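Local coordinates for antifreeze protein (Uncultured bacterium, PDB 6EIO) that binds ice, apparently through two of its faces, and so probably limits the growth of ice crystals around a cold-adapted bacterium, at residues Leu30-Asn35 with Ala83-Leu88; Thr92-Ala97 with Leu213-Ala218. All coordinates share one frame; numbering follows the deposited sequence. Where two conformers were deposited one is given.

Interaction 1. Residues Leu30-Asn35 with Ala83-Leu88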
ATOM      1  N   LEU A  30      -2.907  -4.736  11.089  1.00  6.24           N
ATOM      2  CA  LEU A  30      -2.485  -5.659  10.045  1.00  6.00           C
ATOM      3  C   LEU A  30      -2.149  -7.035  10.592  1.00  5.99           C
ATOM      4  O   LEU A  30      -1.875  -7.955   9.810  1.00  6.62           O
ATOM      5  CB  LEU A  30      -1.266  -5.103   9.298  1.00  6.60           C
ATOM      6  CG  LEU A  30      -1.477  -3.734   8.659  1.00  7.25           C
ATOM      7  CD1 LEU A  30      -0.169  -3.271   8.026  1.00  8.85           C
ATOM      8  CD2 LEU A  30      -2.611  -3.711   7.639  1.00  8.20           C
ATOM      9  N   GLY A  31      -2.167  -7.197  11.906  1.00  6.49           N
ATOM     10  CA  GLY A  31      -1.911  -8.503  12.464  1.00  7.39           C
ATOM     11  C   GLY A  31      -0.576  -9.067  12.008  1.00  7.75           C
ATOM     12  O   GLY A  31       0.468  -8.392  12.014  1.00  8.40           O
ATOM     13  N   SER A  32      -0.613 -10.339  11.618  1.00  8.06           N
ATOM     14  CA  SER A  32       0.597 -11.046  11.237  0.56  8.71           C
ATOM     15  C   SER A  32       1.168 -10.584   9.894  1.00  8.34           C
ATOM     16  O   SER A  32       2.222 -11.082   9.492  1.00  9.72           O
ATOM     17  CB  SER A  32       0.311 -12.553  11.258  0.56  7.69           C
ATOM     18  OG  SER A  32      -0.728 -12.875  10.366  0.56  6.25           O
ATOM     19  N   ALA A  33       0.530  -9.628   9.216  1.00  7.54           N
ATOM     20  CA  ALA A  33       1.120  -9.034   8.031  1.00  7.46           C
ATOM     21  C   ALA A  33       2.119  -7.939   8.349  1.00  6.58           C
ATOM     22  O   ALA A  33       2.780  -7.476   7.421  1.00  7.22           O
ATOM     23  CB  ALA A  33       0.042  -8.499   7.087  1.00  8.47           C
ATOM     24  N   ASN A  34       2.277  -7.517   9.616  0.50  6.32           N
ATOM     25  CA  ASN A  34       3.011  -6.269   9.844  0.50  5.88           C
ATOM     26  C   ASN A  34       4.482  -6.337   9.431  0.50  5.26           C
ATOM     27  O   ASN A  34       5.060  -5.304   9.079  0.50  5.77           O
ATOM     28  CB  ASN A  34       2.894  -5.743  11.282  0.50  8.87           C
ATOM     29  CG  ASN A  34       2.946  -4.203  11.326  0.50 12.39           C
ATOM     30  OD1 ASN A  34       2.047  -3.541  10.812  0.50 22.27           O
ATOM     31  ND2 ASN A  34       4.004  -3.641  11.903  0.50 11.27           N
ATOM     32  N   ASN A  35       5.121  -7.501   9.521  1.00  5.20           N
ATOM     33  CA  ASN A  35       6.535  -7.602   9.182  1.00  5.13           C
ATOM     34  C   ASN A  35       6.782  -8.040   7.744  1.00  5.16           C
ATOM     35  O   ASN A  35       7.946  -8.216   7.350  1.00  5.48           O
ATOM     36  CB  ASN A  35       7.260  -8.476  10.222  1.00  5.89           C
ATOM     37  CG  ASN A  35       7.286  -7.809  11.571  1.00  5.65           C
ATOM     38  OD1 ASN A  35       7.735  -6.678  11.687  1.00  7.77           O
ATOM     39  ND2 ASN A  35       6.872  -8.512  12.609  1.00  6.63           N
ATOM     40  N   ALA A  83       2.395 -17.315   6.821  1.00  5.88           N
ATOM     41  CA  ALA A  83       1.728 -16.813   5.619  1.00  6.00           C
ATOM     42  C   ALA A  83       0.227 -17.042   5.690  1.00  5.51           C
ATOM     43  O   ALA A  83      -0.560 -16.173   5.293  1.00  5.73           O
ATOM     44  CB  ALA A  83       2.273 -17.463   4.351  1.00  7.67           C
ATOM     45  N   ASN A  84      -0.191 -18.218   6.157  1.00  6.27           N
ATOM     46  CA  ASN A  84      -1.616 -18.505   6.171  1.00  6.39           C
ATOM     47  C   ASN A  84      -2.346 -17.563   7.125  1.00  5.83           C
ATOM     48  O   ASN A  84      -3.435 -17.065   6.814  1.00  6.39           O
ATOM     49  CB  ASN A  84      -1.860 -19.966   6.541  1.00  7.51           C
ATOM     50  CG  ASN A  84      -1.432 -20.931   5.438  1.00  8.15           C
ATOM     51  OD1 ASN A  84      -1.047 -20.556   4.335  1.00  9.24           O
ATOM     52  ND2 ASN A  84      -1.456 -22.201   5.781  1.00 11.40           N
ATOM     53  N   GLN A  85      -1.760 -17.299   8.298  1.00  5.78           N
ATOM     54  CA  GLN A  85      -2.383 -16.355   9.218  1.00  5.74           C
ATOM     55  C   GLN A  85      -2.368 -14.945   8.631  1.00  5.52           C
ATOM     56  O   GLN A  85      -3.326 -14.176   8.799  1.00  5.93           O
ATOM     57  CB  GLN A  85      -1.703 -16.378  10.590  1.00  6.93           C
ATOM     58  CG  GLN A  85      -2.452 -15.545  11.619  1.00  6.51           C
ATOM     59  CD  GLN A  85      -3.834 -16.074  11.898  1.00  6.67           C
ATOM     60  OE1 GLN A  85      -3.994 -17.262  12.177  1.00  7.12           O
ATOM     61  NE2 GLN A  85      -4.837 -15.213  11.837  1.00  8.80           N
ATOM     62  N   ALA A  86      -1.293 -14.588   7.928  1.00  5.25           N
ATOM     63  CA  ALA A  86      -1.218 -13.254   7.352  1.00  5.35           C
ATOM     64  C   ALA A  86      -2.314 -13.042   6.313  1.00  5.07           C
ATOM     65  O   ALA A  86      -2.849 -11.936   6.210  1.00  5.51           O
ATOM     66  CB  ALA A  86       0.167 -13.008   6.762  1.00  5.56           C
ATOM     67  N   LYS A  87      -2.680 -14.073   5.549  1.00  5.39           N
ATOM     68  CA  LYS A  87      -3.802 -13.906   4.611  1.00  5.68           C
ATOM     69  C   LYS A  87      -5.098 -13.619   5.349  1.00  5.66           C
ATOM     70  O   LYS A  87      -5.876 -12.748   4.940  1.00  6.26           O
ATOM     71  CB  LYS A  87      -3.993 -15.127   3.712  1.00  6.00           C
ATOM     72  CG  LYS A  87      -2.811 -15.478   2.822  1.00  6.56           C
ATOM     73  CD  LYS A  87      -2.277 -14.342   1.974  1.00  8.34           C
ATOM     74  CE  LYS A  87      -3.331 -13.679   1.070  1.00  8.97           C
ATOM     75  NZ  LYS A  87      -4.136 -14.680   0.286  1.00 10.21           N
ATOM     76  N   LEU A  88      -5.359 -14.350   6.437  1.00  5.81           N
ATOM     77  CA  LEU A  88      -6.554 -14.078   7.237  1.00  6.03           C
ATOM     78  C   LEU A  88      -6.520 -12.653   7.758  1.00  5.95           C
ATOM     79  O   LEU A  88      -7.540 -11.952   7.783  1.00  6.76           O
ATOM     80  CB  LEU A  88      -6.639 -15.063   8.416  1.00  6.93           C
ATOM     81  CG  LEU A  88      -6.811 -16.532   8.037  1.00  8.02           C
ATOM     82  CD1 LEU A  88      -6.643 -17.415   9.266  1.00 12.44           C
ATOM     83  CD2 LEU A  88      -8.166 -16.773   7.385  1.00 10.78           C
TER
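The helix that flanks the beta-solenoid of this ice-binding-like protein, residues 81-99, meets a short 3-10 turn leading into strand 36-40, and S32 of the turn touches Q85 and A86 of the helix. The nearest alpha carbons are those of S32 and A86, 4.8 Å apart. In one of the two conformers of S32, OG lies between its own N and carbonyl carbon (chi1 59°), a torsion that turns it onto the helix backbone. There it sits 3.0 Å from A86 N, but the angle is poor and the pair is not a hydrogen bond. In this conformer the hydroxyl is bonded instead to D89 OD2, one turn further along the helix. In Q85, chi1 (-172°) sets CG anti to the backbone N and 3.4 Å from S32 OG in the same conformer, and the bend at chi2 (63°) folds the amide back toward D89, where NE2 bonds to the other oxygen, OD1. One carboxylate thus serves both sides of the contact. In the discontinuous beta-solenoid of this family the helix packs along the coils, and the buried methyls mark that layer. A86 CB lies 3.9 Å from S32 O and 4.2 Å from A33 N, and also reaches F36 and I39 of the following strand, while A33 rests on I39 and I90. The turn keeps its own shape through i to i+3 bonds, A33 N to L30 O (3.0 Å) and N34 N to G31 O (3.1 Å), and N34 O accepts a further bond from R211 NH2.

Interaction 2. Residues Thr92-Ala97 with Leu213-Ala218. With SO4 (sulfate ion), chain F.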
ATOM      1  N   THR A  92      -8.994  -9.366   7.190  1.00  6.29           N
ATOM      2  CA  THR A  92      -9.547  -8.555   8.272  1.00  6.18           C
ATOM      3  C   THR A  92      -9.246  -7.072   8.053  1.00  5.93           C
ATOM      4  O   THR A  92     -10.128  -6.214   8.186  1.00  6.38           O
ATOM      5  CB  THR A  92      -8.969  -9.049   9.605  1.00  6.85           C
ATOM      6  OG1 THR A  92      -9.388 -10.398   9.788  1.00  7.73           O
ATOM      7  CG2 THR A  92      -9.396  -8.172  10.784  1.00  9.01           C
ATOM      8  N   ALA A  93      -7.994  -6.752   7.724  1.00  5.88           N
ATOM      9  CA  ALA A  93      -7.594  -5.363   7.541  1.00  5.72           C
ATOM     10  C   ALA A  93      -8.313  -4.721   6.354  1.00  5.88           C
ATOM     11  O   ALA A  93      -8.745  -3.567   6.427  1.00  6.07           O
ATOM     12  CB  ALA A  93      -6.084  -5.279   7.340  1.00  5.99           C
ATOM     13  N   TYR A  94      -8.421  -5.462   5.247  1.00  5.76           N
ATOM     14  CA  TYR A  94      -9.136  -4.973   4.077  1.00  5.73           C
ATOM     15  C   TYR A  94     -10.583  -4.634   4.430  1.00  5.84           C
ATOM     16  O   TYR A  94     -11.101  -3.574   4.074  1.00  6.30           O
ATOM     17  CB  TYR A  94      -9.085  -6.065   3.009  1.00  5.85           C
ATOM     18  CG  TYR A  94      -9.831  -5.741   1.734  1.00  5.68           C
ATOM     19  CD1 TYR A  94     -11.210  -5.944   1.635  1.00  6.33           C
ATOM     20  CD2 TYR A  94      -9.159  -5.251   0.614  1.00  6.13           C
ATOM     21  CE1 TYR A  94     -11.887  -5.680   0.453  1.00  6.95           C
ATOM     22  CE2 TYR A  94      -9.836  -4.981  -0.564  1.00  6.46           C
ATOM     23  CZ  TYR A  94     -11.196  -5.194  -0.647  1.00  6.43           C
ATOM     24  OH  TYR A  94     -11.825  -4.919  -1.824  1.00  7.83           O
ATOM     25  N   ASN A  95     -11.251  -5.557   5.123  1.00  6.02           N
ATOM     26  CA  ASN A  95     -12.652  -5.346   5.463  1.00  6.59           C
ATOM     27  C   ASN A  95     -12.806  -4.184   6.441  1.00  6.72           C
ATOM     28  O   ASN A  95     -13.764  -3.402   6.335  1.00  7.85           O
ATOM     29  CB  ASN A  95     -13.253  -6.627   6.042  1.00  7.05           C
ATOM     30  CG  ASN A  95     -13.429  -7.745   5.031  1.00  7.92           C
ATOM     31  OD1 ASN A  95     -13.466  -8.938   5.422  1.00 10.41           O
ATOM     32  ND2 ASN A  95     -13.576  -7.413   3.776  1.00  8.65           N
ATOM     33  N   ASP A  96     -11.886  -4.057   7.400  1.00  6.71           N
ATOM     34  CA  ASP A  96     -11.889  -2.927   8.327  1.00  7.09           C
ATOM     35  C   ASP A  96     -11.782  -1.622   7.551  1.00  7.03           C
ATOM     36  O   ASP A  96     -12.615  -0.716   7.679  1.00  8.54           O
ATOM     37  CB  ASP A  96     -10.705  -3.138   9.300  1.00  7.29           C
ATOM     38  CG  ASP A  96     -10.456  -1.997  10.272  1.00  8.35           C
ATOM     39  OD1 ASP A  96     -11.326  -1.136  10.444  1.00 11.53           O
ATOM     40  OD2 ASP A  96      -9.343  -1.966  10.843  1.00  9.61           O
ATOM     41  N   ALA A  97     -10.770  -1.533   6.699  1.00  6.53           N
ATOM     42  CA  ALA A  97     -10.559  -0.328   5.906  1.00  6.42           C
ATOM     43  C   ALA A  97     -11.786   0.011   5.078  1.00  6.64           C
ATOM     44  O   ALA A  97     -12.204   1.169   5.031  1.00  7.96           O
ATOM     45  CB  ALA A  97      -9.341  -0.522   5.002  1.00  6.85           C
ATOM     46  N   LEU A 213       0.168  -5.759  -0.391  1.00  4.82           N
ATOM     47  CA  LEU A 213      -0.564  -6.897   0.171  1.00  5.29           C
ATOM     48  C   LEU A 213      -1.728  -7.219  -0.773  1.00  5.29           C
ATOM     49  O   LEU A 213      -2.753  -6.528  -0.758  1.00  5.93           O
ATOM     50  CB  LEU A 213      -1.059  -6.562   1.582  1.00  5.45           C
ATOM     51  CG  LEU A 213       0.010  -6.030   2.538  1.00  5.63           C
ATOM     52  CD1 LEU A 213      -0.597  -5.688   3.886  1.00  6.42           C
ATOM     53  CD2 LEU A 213       1.190  -6.996   2.712  1.00  6.53           C
ATOM     54  N   ALA A 214      -1.553  -8.247  -1.598  1.00  5.80           N
ATOM     55  CA  ALA A 214      -2.568  -8.677  -2.540  1.00  6.10           C
ATOM     56  C   ALA A 214      -3.265  -9.910  -1.976  1.00  6.26           C
ATOM     57  O   ALA A 214      -2.621 -10.901  -1.627  1.00  7.92           O
ATOM     58  CB  ALA A 214      -1.939  -8.996  -3.894  1.00  6.78           C
ATOM     59  N   ARG A 215      -4.587  -9.839  -1.883  1.00  6.39           N
ATOM     60  CA  ARG A 215      -5.343 -10.924  -1.276  1.00  6.28           C
ATOM     61  C   ARG A 215      -5.472 -12.126  -2.204  1.00  5.98           C
ATOM     62  O   ARG A 215      -5.040 -13.235  -1.865  1.00  6.81           O
ATOM     63  CB  ARG A 215      -6.725 -10.445  -0.843  1.00  6.40           C
ATOM     64  CG  ARG A 215      -6.671  -9.510   0.363  1.00  8.16           C
ATOM     65  CD  ARG A 215      -8.063  -9.068   0.810  1.00  9.81           C
ATOM     66  NE  ARG A 215      -8.923 -10.229   1.057  1.00 11.26           N
ATOM     67  CZ  ARG A 215     -10.243 -10.206   1.109  1.00 10.65           C
ATOM     68  NH1 ARG A 215     -10.877  -9.054   1.011  1.00 13.32           N
ATOM     69  NH2 ARG A 215     -10.914 -11.338   1.257  1.00 15.71           N
ATOM     70  N   ASN A 216      -6.104 -11.936  -3.364  1.00  6.16           N
ATOM     71  CA  ASN A 216      -6.466 -13.086  -4.176  1.00  6.91           C
ATOM     72  C   ASN A 216      -5.653 -13.229  -5.445  1.00  6.64           C
ATOM     73  O   ASN A 216      -5.608 -14.327  -6.011  1.00  8.01           O
ATOM     74  CB  ASN A 216      -7.965 -13.061  -4.469  1.00  7.97           C
ATOM     75  CG  ASN A 216      -8.770 -13.205  -3.201  1.00  8.84           C
ATOM     76  OD1 ASN A 216      -8.333 -13.844  -2.230  1.00  9.75           O
ATOM     77  ND2 ASN A 216      -9.938 -12.597  -3.177  1.00 12.74           N
ATOM     78  N   GLY A 217      -5.007 -12.159  -5.895  1.00  6.48           N
ATOM     79  CA  GLY A 217      -4.221 -12.178  -7.101  1.00  6.69           C
ATOM     80  C   GLY A 217      -2.731 -12.181  -6.853  1.00  6.37           C
ATOM     81  O   GLY A 217      -2.240 -12.690  -5.836  1.00  6.75           O
ATOM     82  N   ALA A 218      -2.017 -11.649  -7.830  1.00  6.70           N
ATOM     83  CA  ALA A 218      -0.581 -11.807  -7.930  1.00  6.91           C
ATOM     84  C   ALA A 218       0.124 -10.493  -7.662  1.00  6.57           C
ATOM     85  O   ALA A 218      -0.411  -9.413  -7.952  1.00  7.51           O
ATOM     86  CB  ALA A 218      -0.208 -12.258  -9.337  1.00  9.36           C
TER
HETATM   87  S   SO4 F 305     -14.360 -12.140   2.743  1.00 28.65           S
HETATM   88  O1  SO4 F 305     -15.738 -12.481   2.387  1.00 34.69           O
HETATM   89  O2  SO4 F 305     -14.357 -11.322   3.958  1.00 21.20           O
HETATM   90  O3  SO4 F 305     -13.722 -11.440   1.631  1.00 38.27           O
HETATM   91  O4  SO4 F 305     -13.637 -13.388   2.998  1.00 41.71           O
HETATM   92  O   HOH W   1     -13.640  -8.858   1.444  1.00 14.82           O
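Y94 presents one face of its ring to R215, its CG placed anti to the backbone N (chi1 178°) so that the ring leaves the helix toward the end of strand 207-214. R215 NH1 stands over that face, 3.2 Å from Y94 CD1. The cation-pi contact is off-centre: R215 CZ is 4.8 Å from the ring centroid, and with the two planes 66° apart the guanidinium comes edge-on, not stacked flat. Nearer the backbone of R215, its CD packs 3.9 Å from Y94 CB. The pair spans the seam between the family's flanking helix and its beta-solenoid, where Y94 also rests on I195 and Q177 of neighbouring coils. Next along the helix, N95 joins less directly. Its ND2 gives a hydrogen bond to a water (2.7 Å) that also accepts from R215 NH1 (2.8 Å) and donates to O3 of a sulfate ion, probably taken from the crystallisation liquor. That same O3 receives R215 NH2 at 2.8 Å in an almost straight bond (171°), near the guanidinium plane. Water and sulfate both lie off the NH1/NH2 edge, remote from CD, and Y94 meets that group at its edge, beside NH1.

Both contacts hold helix 81-99 to other parts of the chain, interaction 1 to the turn before strand 36-40 and interaction 2 to the end of strand 207-214. Each is partly buried, with a polar outer part and an apolar or aromatic inner one. Interaction 1 relies on small methyls and a serine whose real bond runs to an aspartate outside the contact, whereas interaction 2 sets a cationic group over an aromatic face and finishes through water and an anion. Their centres lie 10 Å apart, and they touch: K87 NZ is 2.7 Å from R215 O, a probable hydrogen bond, and L30 CD2 packs 3.8 Å from A93 CB.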